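Local structure of L-lysine 6-oxidase (Marinomonas mediterranea, 3WEU) at residues A2-R13 with R58-A68; H36-T44 with R186-I194. The protein oxidises the epsilon-amino group of L-lysine with a cysteine tryptophylquinone cofactor, releasing ammonium and hydrogen peroxide, the latter making it antibacterial. All blocks are in the same frame, centred on the assembly; numbering follows the deposited sequence. Where two conformers were deposited one is given.

Contact 1: A2-R13 with R58-A68; sequences ALSVHPSIGVAR and RQGQVFKVFGA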
# COMPACT_ATOMS: atom_id res chain seq x y z
N ALA A 2 -9.03 -57.68 15.76
CA ALA A 2 -9.09 -56.30 15.25
C ALA A 2 -7.62 -55.76 15.27
O ALA A 2 -6.84 -56.12 16.14
CB ALA A 2 -10.00 -55.49 16.13
N LEU A 3 -7.23 -54.95 14.29
CA LEU A 3 -5.86 -54.37 14.29
C LEU A 3 -5.92 -52.97 14.92
O LEU A 3 -6.97 -52.40 14.93
CB LEU A 3 -5.46 -54.17 12.89
CG LEU A 3 -5.41 -55.38 12.00
CD1 LEU A 3 -5.11 -54.88 10.60
CD2 LEU A 3 -4.35 -56.32 12.50
N SER A 4 -4.81 -52.37 15.36
CA SER A 4 -4.87 -50.95 15.70
C SER A 4 -3.64 -50.33 15.08
O SER A 4 -2.62 -50.98 14.91
CB SER A 4 -4.97 -50.79 17.22
OG SER A 4 -3.75 -51.23 17.69
N VAL A 5 -3.79 -49.10 14.64
CA VAL A 5 -2.69 -48.32 14.10
C VAL A 5 -2.30 -47.25 15.13
O VAL A 5 -3.16 -46.66 15.80
CB VAL A 5 -3.14 -47.66 12.81
CG1 VAL A 5 -2.14 -46.63 12.27
CG2 VAL A 5 -3.49 -48.72 11.77
N HIS A 6 -1.01 -47.10 15.33
CA HIS A 6 -0.50 -46.04 16.19
C HIS A 6 0.62 -45.28 15.50
O HIS A 6 1.46 -45.88 14.79
CB HIS A 6 -0.03 -46.59 17.51
CG HIS A 6 -1.11 -47.26 18.29
ND1 HIS A 6 -2.09 -46.55 18.94
CD2 HIS A 6 -1.35 -48.57 18.54
CE1 HIS A 6 -2.93 -47.40 19.51
NE2 HIS A 6 -2.49 -48.63 19.30
N PRO A 7 0.72 -43.98 15.76
CA PRO A 7 -0.19 -43.21 16.65
C PRO A 7 -1.62 -43.04 16.03
O PRO A 7 -1.80 -43.09 14.83
CB PRO A 7 0.46 -41.81 16.67
CG PRO A 7 1.15 -41.70 15.35
CD PRO A 7 1.74 -43.11 15.14
N SER A 8 -2.61 -42.82 16.87
CA SER A 8 -3.97 -42.49 16.39
C SER A 8 -4.04 -41.17 15.62
O SER A 8 -4.86 -41.01 14.65
CB SER A 8 -4.93 -42.52 17.59
OG SER A 8 -4.66 -41.43 18.44
N ILE A 9 -3.22 -40.19 15.99
CA ILE A 9 -3.14 -38.96 15.28
C ILE A 9 -1.66 -38.67 15.05
O ILE A 9 -0.97 -38.29 15.95
CB ILE A 9 -3.82 -37.78 16.03
CG1 ILE A 9 -5.32 -38.04 16.27
CG2 ILE A 9 -3.68 -36.53 15.18
CD1 ILE A 9 -6.03 -37.04 17.21
N GLY A 10 -1.19 -38.86 13.82
CA GLY A 10 0.21 -38.62 13.52
C GLY A 10 0.51 -37.14 13.34
O GLY A 10 -0.38 -36.34 13.04
N VAL A 11 1.78 -36.78 13.52
CA VAL A 11 2.19 -35.42 13.38
C VAL A 11 3.45 -35.33 12.59
O VAL A 11 4.43 -35.91 12.98
CB VAL A 11 2.40 -34.79 14.78
CG1 VAL A 11 3.01 -33.38 14.66
CG2 VAL A 11 1.07 -34.78 15.54
N ALA A 12 3.42 -34.59 11.49
CA ALA A 12 4.58 -34.30 10.69
C ALA A 12 4.76 -32.80 10.70
O ALA A 12 3.81 -32.03 11.01
CB ALA A 12 4.38 -34.78 9.26
N ARG A 13 5.95 -32.35 10.31
CA ARG A 13 6.20 -30.93 10.26
C ARG A 13 6.87 -30.51 8.99
O ARG A 13 7.76 -31.19 8.47
CB ARG A 13 6.96 -30.48 11.50
CG ARG A 13 6.26 -30.94 12.76
CD ARG A 13 6.79 -30.33 14.04
NE ARG A 13 5.85 -29.29 14.36
CZ ARG A 13 4.84 -29.39 15.21
NH1 ARG A 13 4.65 -30.47 15.94
NH2 ARG A 13 4.04 -28.36 15.33
N ARG A 58 12.24 -31.70 6.88
CA ARG A 58 10.93 -32.23 7.26
C ARG A 58 11.05 -33.25 8.38
O ARG A 58 12.06 -33.95 8.50
CB ARG A 58 10.19 -32.90 6.11
CG ARG A 58 9.71 -31.93 5.05
CD ARG A 58 8.83 -32.64 4.04
NE ARG A 58 9.57 -33.64 3.27
CZ ARG A 58 9.03 -34.36 2.29
NH1 ARG A 58 7.72 -34.24 2.00
NH2 ARG A 58 9.78 -35.25 1.66
N GLN A 59 10.04 -33.29 9.24
CA GLN A 59 9.86 -34.36 10.22
C GLN A 59 8.76 -35.24 9.74
O GLN A 59 7.64 -34.77 9.47
CB GLN A 59 9.43 -33.81 11.57
CG GLN A 59 9.00 -34.81 12.64
CD GLN A 59 8.76 -34.07 13.98
OE1 GLN A 59 9.65 -33.43 14.45
NE2 GLN A 59 7.61 -34.03 14.44
N GLY A 60 9.04 -36.53 9.72
CA GLY A 60 8.07 -37.52 9.30
C GLY A 60 7.53 -38.30 10.42
O GLY A 60 8.20 -38.42 11.46
N GLN A 61 6.28 -38.76 10.30
CA GLN A 61 5.68 -39.67 11.27
C GLN A 61 5.72 -41.10 10.83
O GLN A 61 5.17 -41.43 9.78
CB GLN A 61 4.24 -39.30 11.54
CG GLN A 61 3.50 -40.20 12.47
CD GLN A 61 3.85 -39.89 13.91
OE1 GLN A 61 3.54 -38.83 14.42
NE2 GLN A 61 4.48 -40.82 14.57
N VAL A 62 6.28 -41.96 11.68
CA VAL A 62 6.17 -43.43 11.52
C VAL A 62 4.87 -43.88 12.11
O VAL A 62 4.51 -43.48 13.23
CB VAL A 62 7.33 -44.16 12.23
CG1 VAL A 62 7.19 -45.67 12.18
CG2 VAL A 62 8.65 -43.71 11.63
N PHE A 63 4.14 -44.71 11.37
CA PHE A 63 2.99 -45.40 11.90
C PHE A 63 3.27 -46.89 11.90
O PHE A 63 3.94 -47.41 10.97
CB PHE A 63 1.74 -45.18 11.05
CG PHE A 63 1.18 -43.78 11.05
CD1 PHE A 63 1.67 -42.85 10.21
CD2 PHE A 63 0.03 -43.47 11.80
CE1 PHE A 63 1.13 -41.58 10.17
CE2 PHE A 63 -0.55 -42.20 11.74
CZ PHE A 63 -0.00 -41.24 10.91
N LYS A 64 2.74 -47.56 12.90
CA LYS A 64 2.91 -49.02 13.14
C LYS A 64 1.51 -49.60 13.30
O LYS A 64 0.57 -48.90 13.71
CB LYS A 64 3.70 -49.25 14.36
CG LYS A 64 5.12 -48.73 14.23
CD LYS A 64 5.96 -49.09 15.46
CE LYS A 64 7.28 -48.34 15.43
NZ LYS A 64 8.11 -48.67 16.63
N VAL A 65 1.37 -50.86 12.89
CA VAL A 65 0.08 -51.54 12.99
C VAL A 65 0.32 -52.76 13.86
O VAL A 65 1.40 -53.39 13.81
CB VAL A 65 -0.53 -51.86 11.60
CG1 VAL A 65 0.48 -52.64 10.78
CG2 VAL A 65 -1.86 -52.61 11.71
N PHE A 66 -0.68 -53.06 14.69
CA PHE A 66 -0.55 -54.10 15.70
C PHE A 66 -1.70 -55.06 15.64
O PHE A 66 -2.83 -54.64 15.38
CB PHE A 66 -0.56 -53.45 17.09
CG PHE A 66 0.61 -52.56 17.32
CD1 PHE A 66 0.61 -51.27 16.84
CD2 PHE A 66 1.75 -53.03 17.94
CE1 PHE A 66 1.71 -50.44 17.05
CE2 PHE A 66 2.86 -52.20 18.12
CZ PHE A 66 2.83 -50.92 17.62
N GLY A 67 -1.44 -56.34 15.93
CA GLY A 67 -2.47 -57.35 15.92
C GLY A 67 -3.23 -57.40 17.23
O GLY A 67 -3.06 -56.53 18.12
N ALA A 68 -4.09 -58.42 17.33
CA ALA A 68 -5.17 -58.45 18.34
C ALA A 68 -4.58 -58.58 19.73
O ALA A 68 -5.13 -58.05 20.69
CB ALA A 68 -6.12 -59.62 18.08
O HOH W 1 -4.10 -54.09 18.36
O HOH W 2 6.25 -32.79 16.62
O HOH W 3 7.15 -33.65 7.20
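F66 brings CD1 to the edge of the H6 ring, near its plane, so that F66 CD1 lies 3.7 Å from H6 CD2; the two planes stand 57° apart, so the rings meet obliquely. S4 O lies at the edge of the F66 ring. The F63 ring has P7 O at its own edge, with G10 CA 3.7 Å from F63 CZ and V5 CG1 meeting F63 CD2 obliquely. These groups sit on an antiparallel strand pair of a mixed beta-sheet in the N-terminal family region, paired in two ladders whose register shifts by two residues across the loop at P7 and S8. In the first ladder S4 with F66 and H6 with K64 are hydrogen-bonded pairs, K64 N reaching H6 O at 2.8 Å. V5 and V65 form the non-hydrogen-bonded pair between them, on the face opposite H6 and F66, where both touch C228 of strand 223-232. The polar end of H6 turns to D435 of helix 433-439, which also receives S8 N.

P7 follows a cis peptide bond and lays CG 3.5 Å from Q61 NE2. Where the backbones part, Q61 bridges the gap: its chain bends at chi2 (79°), bringing OE1 onto V11 N at 2.8 Å, in the carbonyl plane and on a lone pair, while NE2 donates back to V62 O. The second ladder is a single pair, R13 with Q59. Their side chains run the same way, amide and guanidinium planes 78° apart; the R13 head continues to E452 in a salt bridge. Water 2 joins these two ends, accepting from R13 NH1 and from Q59 NE2, each at 2.9 Å.

Contact 2: H36-T44 with R186-I194; sequences HDVDLKPTT and RTDSQGRLI
K41 and Q190 cross at about a right angle, the lysine stretched out along its length so that NZ donates to Q190 OE1; the modelled 2.5 Å between K41 NZ and Q190 OE1 is suspiciously short, and its exact length is doubtful. The ammonium comes from above the carbonyl plane, 57° out of it, rather than on a lone pair. R192 NH1 donates to the same oxygen from the opposite face, so OE1 is gripped between two cationic groups, K41 NZ and R192 NH1 lying 4.1 Å apart; the shared acceptor and nearby D188 probably ease their repulsion. D188 OD2 takes R192 NH1 on its syn side in a salt bridge, at the edge of the guanidinium and in its plane. Its other oxygen, OD1, accepts Q190 N and R192 N from opposite faces, the former bond making an Asx turn over the type I beta turn D188-G191. This carboxylate thus braces the hairpin tip that receives K41.

The facing loop is also a type I turn, D37-L40, and the two turns meet where S189 N donates a hydrogen bond to D39 O at 3.1 Å. Water 4 donates to both L40 O and D188 OD2. Beneath these polar links L40 crosses I194 obliquely, L40 CB 3.8 Å from I194 CD1, and L40 CD2 lies 3.5 Å from T187 O. S189 OG sits between the backbone N and the carbonyl carbon (chi1 71°), which sets it against K41 CE.

R186 and I194 pair in the hairpin of strands 181-187 and 193-196; I194 packs on L24 of strand 22-24 and V62 of strand 58-66, while R186 makes a salt bridge with D20, and the L40 side chain also touches M148.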
# COMPACT_ATOMS: atom_id res chain seq x y z
N HIS A 36 17.93 -41.11 11.14
CA HIS A 36 17.61 -42.46 10.79
C HIS A 36 18.70 -43.11 9.94
O HIS A 36 19.51 -42.40 9.35
CB HIS A 36 16.26 -42.48 10.05
CG HIS A 36 16.31 -41.74 8.76
ND1 HIS A 36 16.84 -42.28 7.61
CD2 HIS A 36 15.92 -40.48 8.44
CE1 HIS A 36 16.82 -41.38 6.65
NE2 HIS A 36 16.28 -40.27 7.14
N ASP A 37 18.64 -44.43 9.82
CA ASP A 37 19.59 -45.21 8.95
C ASP A 37 18.99 -45.43 7.57
O ASP A 37 17.94 -44.96 7.32
CB ASP A 37 19.95 -46.55 9.53
CG ASP A 37 18.80 -47.48 9.71
OD1 ASP A 37 17.72 -47.43 9.08
OD2 ASP A 37 18.98 -48.31 10.56
N VAL A 38 19.68 -46.17 6.69
CA VAL A 38 19.20 -46.31 5.31
C VAL A 38 17.94 -47.12 5.17
O VAL A 38 17.29 -46.98 4.15
CB VAL A 38 20.30 -46.93 4.39
CG1 VAL A 38 21.46 -45.94 4.35
CG2 VAL A 38 20.68 -48.29 4.86
N ASP A 39 17.64 -47.92 6.20
CA ASP A 39 16.40 -48.65 6.32
C ASP A 39 15.24 -47.80 6.88
O ASP A 39 14.15 -48.34 7.06
CB ASP A 39 16.57 -49.84 7.26
CG ASP A 39 17.51 -50.94 6.69
OD1 ASP A 39 17.66 -50.97 5.48
OD2 ASP A 39 18.02 -51.75 7.48
N LEU A 40 15.52 -46.52 7.19
CA LEU A 40 14.56 -45.58 7.74
C LEU A 40 14.08 -45.99 9.16
O LEU A 40 12.95 -45.68 9.56
CB LEU A 40 13.37 -45.42 6.82
CG LEU A 40 13.44 -44.47 5.66
CD1 LEU A 40 14.81 -44.03 5.17
CD2 LEU A 40 12.41 -44.73 4.57
N LYS A 41 14.95 -46.62 9.94
CA LYS A 41 14.76 -46.82 11.34
C LYS A 41 15.47 -45.71 12.14
O LYS A 41 16.54 -45.28 11.76
CB LYS A 41 15.29 -48.15 11.75
CG LYS A 41 14.55 -49.16 10.86
CD LYS A 41 14.96 -50.55 11.17
CE LYS A 41 14.09 -51.47 10.30
NZ LYS A 41 14.08 -52.67 11.12
N PRO A 42 14.82 -45.25 13.20
CA PRO A 42 15.36 -44.16 13.99
C PRO A 42 16.67 -44.60 14.62
O PRO A 42 16.79 -45.77 15.04
CB PRO A 42 14.31 -43.93 15.06
CG PRO A 42 13.32 -45.04 14.94
CD PRO A 42 13.51 -45.72 13.67
N THR A 43 17.66 -43.72 14.65
CA THR A 43 18.93 -44.04 15.25
C THR A 43 19.14 -43.17 16.51
O THR A 43 18.76 -43.57 17.58
CB THR A 43 20.05 -43.89 14.24
OG1 THR A 43 19.99 -42.63 13.58
CG2 THR A 43 19.95 -45.05 13.14
N THR A 44 19.78 -42.06 16.32
CA THR A 44 20.15 -41.10 17.36
C THR A 44 19.21 -39.94 17.23
O THR A 44 18.61 -39.75 16.17
CB THR A 44 21.56 -40.51 17.16
OG1 THR A 44 21.60 -39.62 16.01
CG2 THR A 44 22.56 -41.51 16.97
N ARG A 186 6.30 -42.77 2.46
CA ARG A 186 7.32 -43.78 2.33
C ARG A 186 6.94 -45.01 3.14
O ARG A 186 6.07 -44.94 4.02
CB ARG A 186 8.64 -43.26 2.83
CG ARG A 186 9.33 -42.34 1.89
CD ARG A 186 10.57 -41.76 2.55
NE ARG A 186 11.45 -41.04 1.60
CZ ARG A 186 12.53 -41.55 0.99
NH1 ARG A 186 12.88 -42.81 1.09
NH2 ARG A 186 13.23 -40.78 0.19
N THR A 187 7.68 -46.08 2.93
CA THR A 187 7.74 -47.18 3.85
C THR A 187 9.19 -47.39 4.19
O THR A 187 10.07 -47.04 3.41
CB THR A 187 7.20 -48.51 3.34
OG1 THR A 187 7.88 -48.85 2.12
CG2 THR A 187 5.63 -48.43 3.17
N ASP A 188 9.40 -48.00 5.34
CA ASP A 188 10.74 -48.32 5.84
C ASP A 188 11.03 -49.73 5.33
O ASP A 188 10.28 -50.26 4.46
CB ASP A 188 10.89 -48.17 7.37
CG ASP A 188 10.21 -49.25 8.17
OD1 ASP A 188 9.52 -50.14 7.61
OD2 ASP A 188 10.34 -49.20 9.43
N SER A 189 12.14 -50.30 5.77
CA SER A 189 12.58 -51.58 5.27
C SER A 189 11.65 -52.75 5.63
O SER A 189 11.79 -53.83 5.08
CB SER A 189 14.03 -51.87 5.67
OG SER A 189 14.10 -52.12 7.02
N GLN A 190 10.73 -52.56 6.57
CA GLN A 190 9.78 -53.59 6.99
C GLN A 190 8.34 -53.25 6.69
O GLN A 190 7.41 -53.94 7.17
CB GLN A 190 9.94 -53.87 8.48
CG GLN A 190 11.29 -54.50 8.82
CD GLN A 190 11.53 -54.67 10.30
OE1 GLN A 190 11.77 -53.72 11.05
NE2 GLN A 190 11.48 -55.93 10.75
N GLY A 191 8.11 -52.24 5.90
CA GLY A 191 6.75 -51.94 5.46
C GLY A 191 5.99 -50.94 6.31
O GLY A 191 4.80 -50.66 6.00
N ARG A 192 6.64 -50.35 7.33
CA ARG A 192 5.96 -49.35 8.14
C ARG A 192 5.79 -48.11 7.33
O ARG A 192 6.64 -47.76 6.48
CB ARG A 192 6.77 -48.98 9.44
CG ARG A 192 7.02 -50.14 10.39
CD ARG A 192 7.94 -49.71 11.56
NE ARG A 192 8.24 -50.84 12.39
CZ ARG A 192 9.29 -51.62 12.20
NH1 ARG A 192 10.21 -51.30 11.30
NH2 ARG A 192 9.46 -52.64 13.01
N LEU A 193 4.71 -47.38 7.62
CA LEU A 193 4.46 -46.11 6.94
C LEU A 193 5.21 -44.93 7.55
O LEU A 193 5.30 -44.83 8.78
CB LEU A 193 2.97 -45.83 7.01
CG LEU A 193 2.51 -44.45 6.54
CD1 LEU A 193 2.72 -44.27 5.08
CD2 LEU A 193 1.01 -44.18 6.85
N ILE A 194 5.72 -44.07 6.72
CA ILE A 194 6.26 -42.77 7.12
C ILE A 194 5.57 -41.74 6.33
O ILE A 194 5.59 -41.77 5.10
CB ILE A 194 7.80 -42.67 6.87
CG1 ILE A 194 8.51 -43.62 7.80
CG2 ILE A 194 8.33 -41.24 7.09
CD1 ILE A 194 9.94 -43.99 7.40
O HOH W 4 10.87 -46.97 10.85

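Both contacts reach one mixed sheet, contact 2 through its hairpin strands, and their centres are about 13 Å apart. Strand 58-66 of contact 1 is where they meet: strand 4-13 pairs along one side of it and strand 193-196 along the other. The join is direct, F63 N to L193 O at 2.8 Å, probably a hydrogen bond, with V62 CG2 packed 3.8 Å from I194 CG1. The segments alternate along the chain, so 36-44 falls between the two strands of contact 1 in sequence. Both lie in the N-terminal family region, whereas the cofactor residues C516 and W581 come far later in the chain; neither contact contains a cofactor residue.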